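Putative GAF sensor protein (Burkholderia vietnamiensis, PDB 5HL6) is a GAF-domain protein that probably reduces free L-methionine-(R)-S-oxide to methionine. Local coordinates at residues 66-70 against 71-75. Residues are numbered along the deposited sequence; the frame is centred on the assembly and turned at random.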
loop_
_atom_site.group_PDB
_atom_site.type_symbol
_atom_site.label_atom_id
_atom_site.label_comp_id
_atom_site.label_asym_id
_atom_site.label_seq_id
_atom_site.Cartn_x
_atom_site.Cartn_y
_atom_site.Cartn_z
ATOM N N PHE B 66 -9.239 6.253 -5.896
ATOM C CA PHE B 66 -9.745 5.905 -7.216
ATOM C C PHE B 66 -11.224 6.252 -7.312
ATOM O O PHE B 66 -12.005 5.948 -6.402
ATOM C CB PHE B 66 -9.497 4.423 -7.519
ATOM C CG PHE B 66 -8.048 4.110 -7.772
ATOM C CD1 PHE B 66 -7.387 4.687 -8.849
ATOM C CD2 PHE B 66 -7.343 3.261 -6.935
ATOM C CE1 PHE B 66 -6.047 4.430 -9.092
ATOM C CE2 PHE B 66 -5.994 2.988 -7.176
ATOM C CZ PHE B 66 -5.353 3.574 -8.259
ATOM N N PHE B 67 -11.593 6.900 -8.411
ATOM C CA PHE B 67 -12.979 7.241 -8.691
ATOM C C PHE B 67 -13.765 5.982 -9.036
ATOM O O PHE B 67 -13.392 5.243 -9.956
ATOM C CB PHE B 67 -13.025 8.243 -9.839
ATOM C CG PHE B 67 -14.372 8.839 -10.069
ATOM C CD1 PHE B 67 -15.011 9.554 -9.062
ATOM C CD2 PHE B 67 -14.993 8.718 -11.300
ATOM C CE1 PHE B 67 -16.263 10.123 -9.280
ATOM C CE2 PHE B 67 -16.239 9.289 -11.524
ATOM C CZ PHE B 67 -16.876 9.987 -10.509
ATOM N N ASP B 68 -14.853 5.726 -8.303
ATOM C CA ASP B 68 -15.661 4.538 -8.540
ATOM C C ASP B 68 -16.872 4.824 -9.422
ATOM O O ASP B 68 -17.807 4.021 -9.469
ATOM C CB ASP B 68 -16.088 3.902 -7.213
ATOM C CG ASP B 68 -17.190 4.678 -6.490
ATOM O OD1 ASP B 68 -17.521 5.820 -6.884
ATOM O OD2 ASP B 68 -17.724 4.129 -5.504
ATOM N N GLY B 69 -16.859 5.937 -10.141
ATOM C CA GLY B 69 -17.997 6.359 -10.916
ATOM C C GLY B 69 -18.911 7.320 -10.197
ATOM O O GLY B 69 -19.685 8.027 -10.850
ATOM N N THR B 70 -18.839 7.368 -8.869
ATOM C CA THR B 70 -19.633 8.295 -8.073
ATOM C C THR B 70 -18.769 9.166 -7.179
ATOM O O THR B 70 -18.971 10.386 -7.121
ATOM C CB THR B 70 -20.647 7.509 -7.225
ATOM O OG1 THR B 70 -21.564 6.831 -8.091
ATOM C CG2 THR B 70 -21.410 8.437 -6.291
ATOM N N GLU B 71 -17.802 8.572 -6.478
ATOM C CA GLU B 71 -16.952 9.311 -5.562
ATOM C C GLU B 71 -15.584 8.650 -5.523
ATOM O O GLU B 71 -15.359 7.607 -6.145
ATOM C CB GLU B 71 -17.581 9.381 -4.164
ATOM C CG GLU B 71 -17.803 8.022 -3.515
ATOM C CD GLU B 71 -18.500 8.135 -2.167
ATOM O OE1 GLU B 71 -18.651 9.268 -1.656
ATOM O OE2 GLU B 71 -18.900 7.084 -1.626
ATOM N N LEU B 72 -14.668 9.267 -4.777
ATOM C CA LEU B 72 -13.339 8.701 -4.552
ATOM C C LEU B 72 -13.362 7.636 -3.454
ATOM O O LEU B 72 -14.065 7.773 -2.443
ATOM C CB LEU B 72 -12.354 9.809 -4.173
ATOM C CG LEU B 72 -12.127 10.896 -5.226
ATOM C CD1 LEU B 72 -11.268 12.009 -4.659
ATOM C CD2 LEU B 72 -11.424 10.261 -6.407
ATOM N N VAL B 73 -12.576 6.574 -3.663
ATOM C CA VAL B 73 -12.436 5.456 -2.730
ATOM C C VAL B 73 -10.947 5.168 -2.592
ATOM O O VAL B 73 -10.243 5.069 -3.602
ATOM C CB VAL B 73 -13.176 4.193 -3.219
ATOM C CG1 VAL B 73 -13.112 3.094 -2.146
ATOM C CG2 VAL B 73 -14.633 4.504 -3.609
ATOM N N VAL B 74 -10.458 5.062 -1.351
ATOM C CA VAL B 74 -9.013 4.984 -1.154
ATOM C C VAL B 74 -8.478 3.703 -1.785
ATOM O O VAL B 74 -9.114 2.642 -1.721
ATOM C CB VAL B 74 -8.653 5.067 0.339
ATOM C CG1 VAL B 74 -9.030 3.771 1.088
ATOM C CG2 VAL B 74 -7.169 5.368 0.509
ATOM N N GLY B 75 -7.312 3.813 -2.427
ATOM C CA GLY B 75 -6.601 2.675 -2.989
ATOM C C GLY B 75 -5.354 2.399 -2.173
ATOM O O GLY B 75 -5.304 2.730 -0.988
#
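Asp68 and Glu71 meet at the turn of the beta hairpin formed by strands 61-67 and 72-77 of the GAF domain sheet. Asp68 OD1 takes the backbone N of Glu71 at 2.8 Å, in a nearly straight bond of 175°. Asp68 OD1 also accepts from Thr70 N at 2.8 Å, which makes an Asx turn. The two N-H groups reach OD1 from opposite faces of the carboxylate plane. Asp68 CG sits between its own backbone N and carbonyl carbon (chi1 74°), which brings OD1 back over the turn. Asp68 N in turn donates to Glu71 O at 2.9 Å, so main chain and side chain of Asp68 both hold Glu71.

Beyond the turn the strands pair antiparallel. Phe66 and Val73 form a hydrogen-bonded pair, with Phe66 N to Val73 O at 2.8 Å and Val73 N to Phe66 O at 2.9 Å. Phe67 and Leu72 are the next, non-hydrogen-bonded pair. Their side chains share one face of the sheet, where Leu72 CD2 packs against Phe67 CB. The Phe67 ring swings toward the turn, CG anti to the backbone N (chi1 -170°), and its CD1 comes 3.5 Å from Glu71 O. Gly69 N sits 3.5 Å above the plane of the Phe67 ring, displaced toward its rim. On the face of Phe66 and Val73, methyl CG2 of Val73 packs 3.6 Å from Asp68 OD2, the two side chains crossing at about a right angle.

Asp68 OD2 and Glu71 OE2 both form salt bridges to Arg85 NH1, on neighbouring strand 85-86. The two oxygens of Asp68 thus have different partners: OD1 fixes the loop through two backbone N-H groups, while OD2 shares an arginine with Glu71. That arginine probably offsets the repulsion between the two carboxylates and ties the turn to the next strand.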